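PDB 4QRN: 5-Carboxyvanillate Decarboxylase, which probably catalyses metal-dependent decarboxylation of 5-carboxyvanillate, and is captured here with manganese and a nitro-substituted benzoic acid inhibitor. Local coordinates for residues Met99-Ile104 with Tyr339-Asp344; Tyr333-Pro338 with Asp344-Met349. All blocks are in the same frame, centred on the assembly; numbering follows the deposited sequence.

Contact 1: Met99-Ile104 with Tyr339-Asp344. With 1DF (4-hydroxy-3-methoxy-5-nitrobenzoic acid), chain F.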
loop_
_atom_site.group_PDB
_atom_site.type_symbol
_atom_site.label_atom_id
_atom_site.label_comp_id
_atom_site.label_asym_id
_atom_site.label_seq_id
_atom_site.Cartn_x
_atom_site.Cartn_y
_atom_site.Cartn_z
ATOM N N MET A 99 -23.227 14.861 -14.491
ATOM C CA MET A 99 -22.263 15.897 -14.168
ATOM C C MET A 99 -22.970 17.151 -13.672
ATOM O O MET A 99 -22.586 17.737 -12.648
ATOM C CB MET A 99 -21.405 16.220 -15.383
ATOM C CG MET A 99 -20.440 15.081 -15.743
ATOM S SD MET A 99 -19.681 15.219 -17.365
ATOM C CE MET A 99 -18.741 16.736 -17.188
ATOM N N ASP A 100 -24.011 17.582 -14.390
ATOM C CA ASP A 100 -24.736 18.777 -14.006
ATOM C C ASP A 100 -25.273 18.624 -12.574
ATOM O O ASP A 100 -25.265 19.576 -11.785
ATOM C CB ASP A 100 -25.887 19.030 -14.973
ATOM C CG ASP A 100 -25.430 19.523 -16.349
ATOM O OD1 ASP A 100 -24.273 19.974 -16.503
ATOM O OD2 ASP A 100 -26.278 19.507 -17.278
ATOM N N ALA A 101 -25.769 17.441 -12.231
ATOM C CA ALA A 101 -26.371 17.205 -10.919
ATOM C C ALA A 101 -25.365 17.239 -9.778
ATOM O O ALA A 101 -25.761 17.321 -8.614
ATOM C CB ALA A 101 -27.120 15.880 -10.918
ATOM N N THR A 102 -24.077 17.125 -10.098
ATOM C CA THR A 102 -23.045 17.189 -9.068
ATOM C C THR A 102 -22.087 18.367 -9.268
ATOM O O THR A 102 -21.023 18.431 -8.663
ATOM C CB THR A 102 -22.279 15.860 -8.968
ATOM O OG1 THR A 102 -21.815 15.442 -10.270
ATOM C CG2 THR A 102 -23.145 14.800 -8.325
ATOM N N GLY A 103 -22.489 19.318 -10.109
ATOM C CA GLY A 103 -21.691 20.512 -10.286
ATOM C C GLY A 103 -20.347 20.304 -10.968
ATOM O O GLY A 103 -19.447 21.128 -10.789
ATOM N N ILE A 104 -20.207 19.216 -11.727
ATOM C CA ILE A 104 -18.958 18.929 -12.401
ATOM C C ILE A 104 -18.936 19.629 -13.756
ATOM O O ILE A 104 -19.733 19.333 -14.650
ATOM C CB ILE A 104 -18.715 17.412 -12.542
ATOM C CG1 ILE A 104 -18.717 16.729 -11.165
ATOM C CG2 ILE A 104 -17.421 17.165 -13.314
ATOM C CD1 ILE A 104 -17.777 17.342 -10.131
ATOM N N TYR A 339 -17.760 4.785 -10.877
ATOM C CA TYR A 339 -17.473 3.865 -9.790
ATOM C C TYR A 339 -17.701 4.467 -8.414
ATOM O O TYR A 339 -17.991 3.750 -7.453
ATOM C CB TYR A 339 -16.039 3.333 -9.913
ATOM C CG TYR A 339 -15.850 2.579 -11.220
ATOM C CD1 TYR A 339 -16.355 1.293 -11.376
ATOM C CD2 TYR A 339 -15.172 3.146 -12.297
ATOM C CE1 TYR A 339 -16.227 0.600 -12.567
ATOM C CE2 TYR A 339 -15.039 2.467 -13.515
ATOM C CZ TYR A 339 -15.551 1.184 -13.619
ATOM O OH TYR A 339 -15.425 0.478 -14.779
ATOM N N GLN A 340 -17.538 5.782 -8.309
ATOM C CA GLN A 340 -17.698 6.480 -7.051
ATOM C C GLN A 340 -18.369 7.834 -7.306
ATOM O O GLN A 340 -17.744 8.892 -7.206
ATOM C CB GLN A 340 -16.352 6.603 -6.344
ATOM C CG GLN A 340 -16.485 6.994 -4.885
ATOM C CD GLN A 340 -15.286 6.555 -4.059
ATOM O OE1 GLN A 340 -14.512 5.680 -4.462
ATOM N NE2 GLN A 340 -15.118 7.188 -2.899
ATOM N N TYR A 341 -19.652 7.778 -7.654
ATOM C CA TYR A 341 -20.444 8.952 -8.017
ATOM C C TYR A 341 -21.273 9.352 -6.809
ATOM O O TYR A 341 -22.328 8.781 -6.568
ATOM C CB TYR A 341 -21.351 8.581 -9.199
ATOM C CG TYR A 341 -22.317 9.658 -9.628
ATOM C CD1 TYR A 341 -21.883 10.952 -9.915
ATOM C CD2 TYR A 341 -23.667 9.380 -9.778
ATOM C CE1 TYR A 341 -22.756 11.942 -10.330
ATOM C CE2 TYR A 341 -24.561 10.359 -10.184
ATOM C CZ TYR A 341 -24.107 11.640 -10.455
ATOM O OH TYR A 341 -24.988 12.621 -10.844
ATOM N N VAL A 342 -20.777 10.304 -6.030
ATOM C CA VAL A 342 -21.367 10.597 -4.724
ATOM C C VAL A 342 -21.464 12.096 -4.527
ATOM O O VAL A 342 -20.473 12.776 -4.286
ATOM C CB VAL A 342 -20.531 9.984 -3.569
ATOM C CG1 VAL A 342 -21.281 10.146 -2.261
ATOM C CG2 VAL A 342 -20.157 8.512 -3.857
ATOM N N ALA A 343 -22.678 12.631 -4.642
ATOM C CA ALA A 343 -22.867 14.073 -4.487
ATOM C C ALA A 343 -22.307 14.557 -3.146
ATOM O O ALA A 343 -21.721 15.652 -3.066
ATOM C CB ALA A 343 -24.355 14.429 -4.632
ATOM N N ASP A 344 -22.509 13.786 -2.080
ATOM C CA ASP A 344 -22.014 14.229 -0.778
ATOM C C ASP A 344 -20.494 14.362 -0.750
ATOM O O ASP A 344 -19.976 15.145 0.048
ATOM C CB ASP A 344 -22.474 13.278 0.335
ATOM C CG ASP A 344 -23.895 13.513 0.769
ATOM O OD1 ASP A 344 -24.452 14.595 0.523
ATOM O OD2 ASP A 344 -24.434 12.608 1.420
HETATM C C1 1DF F . -13.394 0.494 -9.775
HETATM C CO1 1DF F . -12.770 1.603 -9.276
HETATM C CO2 1DF F . -13.165 0.121 -11.118
HETATM C CM1 1DF F . -11.994 2.369 -10.209
HETATM C CM2 1DF F . -12.528 0.966 -12.003
HETATM O OM 1DF F . -12.324 0.675 -13.322
HETATM C CZ 1DF F . -12.025 2.191 -11.590
HETATM C CC 1DF F . -14.246 -0.376 -8.929
HETATM C CV 1DF F . -12.570 -0.668 -13.740
HETATM O O1 1DF F . -14.872 0.174 -7.930
HETATM O O2 1DF F . -14.343 -1.574 -9.217
HETATM O O3 1DF F . -11.573 3.081 -12.425
HETATM N N 1DF F . -10.952 3.245 -9.571
HETATM O O11 1DF F . -10.138 3.845 -10.214
HETATM O O22 1DF F . -10.856 3.201 -8.313
#
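The backbones come closest at Thr-102 and Ala-343, 5.5 Å between CA atoms, where the residue just after helix 93-101 meets the first residue of helix 343-350. The first helix closes in a Schellman motif: Ile-104 N returns to Met-99 O, Gly-103 N to Asp-100 O, and Gly-103 at positive phi is the C-prime residue. Met-99 O accepts from Thr-102 N as well as from Ile-104 N.

Across the contact the packing is apolar. Thr-102 CG2 approaches the Tyr-341 ring obliquely, 3.5 Å from CE1, and also touches Ala-343 CB at 3.9 Å. Tyr-341 extends with CG anti to the backbone N (chi1 175°), which carries its hydroxyl past Thr-102 to Ala-101 CB, 3.9 Å from OH. Tyr-341 OH and Thr-102 OG1 both hydrogen-bond to Asp-98 O, so one helix carbonyl satisfies both hydroxyls.

Two residues before Tyr-341, Tyr-339 lines the ligand pocket. The inhibitor ring covers one face, with its CM2 3.2 Å above the centre, while Tyr-339 OH lies 3.2 Å from the methoxy carbon CV and hydrogen-bonds Thr-112 OG1. A leucine in place of Tyr-339 would probably deprive the inhibitor of this flat aromatic surface and leave Thr-112 OG1 without its phenol partner.

Helix 79-89 touches both tyrosines, through Arg-87 at Tyr-341 and through Ile-84 and Leu-88 at Tyr-339, and Ala-43 of strand 38-44 packs on Tyr-339.

Contact 2: Tyr333-Pro338 with Asp344-Met349. With MN (manganese (II) ion), chain E; 1DF (4-hydroxy-3-methoxy-5-nitrobenzoic acid), chain F.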
loop_
_atom_site.group_PDB
_atom_site.type_symbol
_atom_site.label_atom_id
_atom_site.label_comp_id
_atom_site.label_asym_id
_atom_site.label_seq_id
_atom_site.Cartn_x
_atom_site.Cartn_y
_atom_site.Cartn_z
ATOM N N TYR A 333 -8.327 17.361 -8.004
ATOM C CA TYR A 333 -9.595 16.710 -7.782
ATOM C C TYR A 333 -9.915 15.702 -8.889
ATOM O O TYR A 333 -9.704 15.968 -10.075
ATOM C CB TYR A 333 -10.705 17.771 -7.736
ATOM C CG TYR A 333 -12.096 17.163 -7.661
ATOM C CD1 TYR A 333 -12.536 16.526 -6.500
ATOM C CD2 TYR A 333 -12.946 17.179 -8.753
ATOM C CE1 TYR A 333 -13.785 15.924 -6.448
ATOM C CE2 TYR A 333 -14.182 16.579 -8.711
ATOM C CZ TYR A 333 -14.602 15.936 -7.563
ATOM O OH TYR A 333 -15.847 15.345 -7.572
ATOM N N ALA A 334 -10.478 14.562 -8.483
ATOM C CA ALA A 334 -11.068 13.593 -9.410
ATOM C C ALA A 334 -12.224 12.929 -8.696
ATOM O O ALA A 334 -12.186 12.727 -7.475
ATOM C CB ALA A 334 -10.062 12.533 -9.843
ATOM N N MET A 335 -13.243 12.564 -9.475
ATOM C CA MET A 335 -14.416 11.896 -8.935
ATOM C C MET A 335 -14.359 10.350 -9.036
ATOM O O MET A 335 -14.868 9.664 -8.158
ATOM C CB MET A 335 -15.669 12.433 -9.631
ATOM C CG MET A 335 -16.939 11.733 -9.219
ATOM S SD MET A 335 -18.419 12.403 -9.978
ATOM C CE MET A 335 -18.828 13.735 -8.857
ATOM N N ASP A 336 -13.790 9.814 -10.122
ATOM C CA ASP A 336 -13.855 8.372 -10.399
ATOM C C ASP A 336 -15.296 7.993 -10.778
ATOM O O ASP A 336 -15.748 6.876 -10.507
ATOM C CB ASP A 336 -13.292 7.514 -9.226
ATOM C CG ASP A 336 -12.227 6.484 -9.669
ATOM O OD1 ASP A 336 -12.209 6.077 -10.872
ATOM O OD2 ASP A 336 -11.427 6.087 -8.779
ATOM N N TYR A 337 -15.997 8.884 -11.476
ATOM C CA TYR A 337 -17.303 8.518 -12.025
ATOM C C TYR A 337 -17.110 7.383 -13.038
ATOM O O TYR A 337 -16.184 7.444 -13.838
ATOM C CB TYR A 337 -17.880 9.717 -12.730
ATOM C CG TYR A 337 -19.205 9.483 -13.413
ATOM C CD1 TYR A 337 -19.274 9.057 -14.745
ATOM C CD2 TYR A 337 -20.403 9.720 -12.737
ATOM C CE1 TYR A 337 -20.488 8.899 -15.394
ATOM C CE2 TYR A 337 -21.642 9.552 -13.382
ATOM C CZ TYR A 337 -21.667 9.150 -14.714
ATOM O OH TYR A 337 -22.862 9.008 -15.399
ATOM N N PRO A 338 -17.989 6.367 -13.067
ATOM C CA PRO A 338 -19.200 6.192 -12.256
ATOM C C PRO A 338 -18.993 5.240 -11.086
ATOM O O PRO A 338 -19.972 4.902 -10.410
ATOM C CB PRO A 338 -20.180 5.610 -13.277
ATOM C CG PRO A 338 -19.319 4.689 -14.103
ATOM C CD PRO A 338 -17.983 5.436 -14.220
ATOM N N ASP A 344 -22.509 13.786 -2.080
ATOM C CA ASP A 344 -22.014 14.229 -0.778
ATOM C C ASP A 344 -20.494 14.362 -0.750
ATOM O O ASP A 344 -19.976 15.145 0.048
ATOM C CB ASP A 344 -22.474 13.278 0.335
ATOM C CG ASP A 344 -23.895 13.513 0.769
ATOM O OD1 ASP A 344 -24.452 14.595 0.523
ATOM O OD2 ASP A 344 -24.434 12.608 1.420
ATOM N N GLU A 345 -19.765 13.618 -1.575
ATOM C CA GLU A 345 -18.306 13.793 -1.630
ATOM C C GLU A 345 -17.965 15.159 -2.210
ATOM O O GLU A 345 -17.054 15.812 -1.713
ATOM C CB GLU A 345 -17.654 12.662 -2.426
ATOM C CG GLU A 345 -17.658 11.364 -1.658
ATOM C CD GLU A 345 -16.943 10.213 -2.348
ATOM O OE1 GLU A 345 -16.589 10.318 -3.547
ATOM O OE2 GLU A 345 -16.743 9.194 -1.641
ATOM N N VAL A 346 -18.664 15.569 -3.262
ATOM C CA VAL A 346 -18.408 16.879 -3.830
ATOM C C VAL A 346 -18.676 17.949 -2.770
ATOM O O VAL A 346 -17.903 18.889 -2.620
ATOM C CB VAL A 346 -19.248 17.141 -5.100
ATOM C CG1 VAL A 346 -18.830 18.467 -5.721
ATOM C CG2 VAL A 346 -19.068 16.001 -6.113
ATOM N N ARG A 347 -19.776 17.809 -2.015
ATOM C CA ARG A 347 -20.087 18.772 -0.976
ATOM C C ARG A 347 -18.983 18.841 0.066
ATOM O O ARG A 347 -18.624 19.933 0.542
ATOM C CB ARG A 347 -21.432 18.445 -0.321
ATOM C CG ARG A 347 -22.571 18.515 -1.292
ATOM C CD ARG A 347 -23.954 18.333 -0.615
ATOM N NE ARG A 347 -24.996 18.375 -1.651
ATOM C CZ ARG A 347 -25.607 17.311 -2.174
ATOM N NH1 ARG A 347 -25.387 16.081 -1.724
ATOM N NH2 ARG A 347 -26.472 17.483 -3.155
ATOM N N ALA A 348 -18.472 17.694 0.475
ATOM C CA ALA A 348 -17.409 17.686 1.473
ATOM C C ALA A 348 -16.167 18.387 0.930
ATOM O O ALA A 348 -15.509 19.150 1.644
ATOM C CB ALA A 348 -17.080 16.265 1.894
ATOM N N MET A 349 -15.830 18.123 -0.323
ATOM C CA MET A 349 -14.653 18.744 -0.925
ATOM C C MET A 349 -14.827 20.260 -1.027
ATOM O O MET A 349 -13.893 21.016 -0.744
ATOM C CB MET A 349 -14.346 18.105 -2.291
ATOM C CG MET A 349 -14.017 16.607 -2.228
ATOM S SD MET A 349 -12.538 16.232 -1.257
ATOM C CE MET A 349 -13.187 16.013 0.395
HETATM MN MN MN E . -10.754 4.963 -11.907
HETATM C C1 1DF F . -13.394 0.494 -9.775
HETATM C CO1 1DF F . -12.770 1.603 -9.276
HETATM C CO2 1DF F . -13.165 0.121 -11.118
HETATM C CM1 1DF F . -11.994 2.369 -10.209
HETATM C CM2 1DF F . -12.528 0.966 -12.003
HETATM O OM 1DF F . -12.324 0.675 -13.322
HETATM C CZ 1DF F . -12.025 2.191 -11.590
HETATM C CC 1DF F . -14.246 -0.376 -8.929
HETATM C CV 1DF F . -12.570 -0.668 -13.740
HETATM O O1 1DF F . -14.872 0.174 -7.930
HETATM O O2 1DF F . -14.343 -1.574 -9.217
HETATM O O3 1DF F . -11.573 3.081 -12.425
HETATM N N 1DF F . -10.952 3.245 -9.571
HETATM O O11 1DF F . -10.138 3.845 -10.214
HETATM O O22 1DF F . -10.856 3.201 -8.313
HETATM O O HOH W 1 -14.288 9.903 -5.365
HETATM O O HOH W 2 -11.528 6.061 -13.637
#
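A single water spans Met-335 and Glu-345, donating to Met-335 O at 2.9 Å and to Glu-345 OE1 at 3.0 Å from its oxygen. It ties the loop after strand 331-332 to helix 343-350 in what is, as in other amidohydrolases, a distorted (beta/alpha)8 barrel, where the loop after the last strand brings an aspartate to the metal. The second carboxylate oxygen, Glu-345 OE2, hydrogen-bonds Tyr-273 OH of the second subunit.

Beside the water the contact is apolar and buried. Met-335 runs out extended, CG anti to the backbone N (chi1 176°), then bends at chi3 (-86°) to set CE 3.6 Å from Val-346 CG2. Val-346 CG2 also lies 3.6 Å from Tyr-333 OH, the Tyr-333 and Val-346 side chains crossing at about a right angle. One turn on, Met-349 CG lies obliquely against the Tyr-333 ring, 4.3 Å from CE1.

Glu-42 OE2 accepts hydrogen bonds from the backbone N atoms of Met-335 and Asp-336, fastening the loop beside the metal. Glu-41 and His-210 share the manganese with Asp-336, whose OD1, in the conformer described, binds the ion at 2.1 Å, as does inhibitor O3.

Overall arrangement
From the N terminus, strand 38-44 leads through several helices to helix 93-101, whose end enters contact 1 just before strand 106-111. The chain then runs through most of the barrel, and contact 1 closes this loop of 234 residues when 339-344 returns to 99-104. Contact 2 closes a short loop, with five residues between its segments. The two cross, since their segments alternate along the chain, and they share Asp-344 and helix 343-350. Thr-102 OG1 packs on Met-335 CE (3.7 Å), and Gln-340 NE2 probably hydrogen-bonds Glu-345 OE2 (2.9 Å). Together they join the end of helix 93-101 and the start of helix 343-350 to the loop after strand 331-332, whose Asp-336 and Tyr-339 reach the inhibitor.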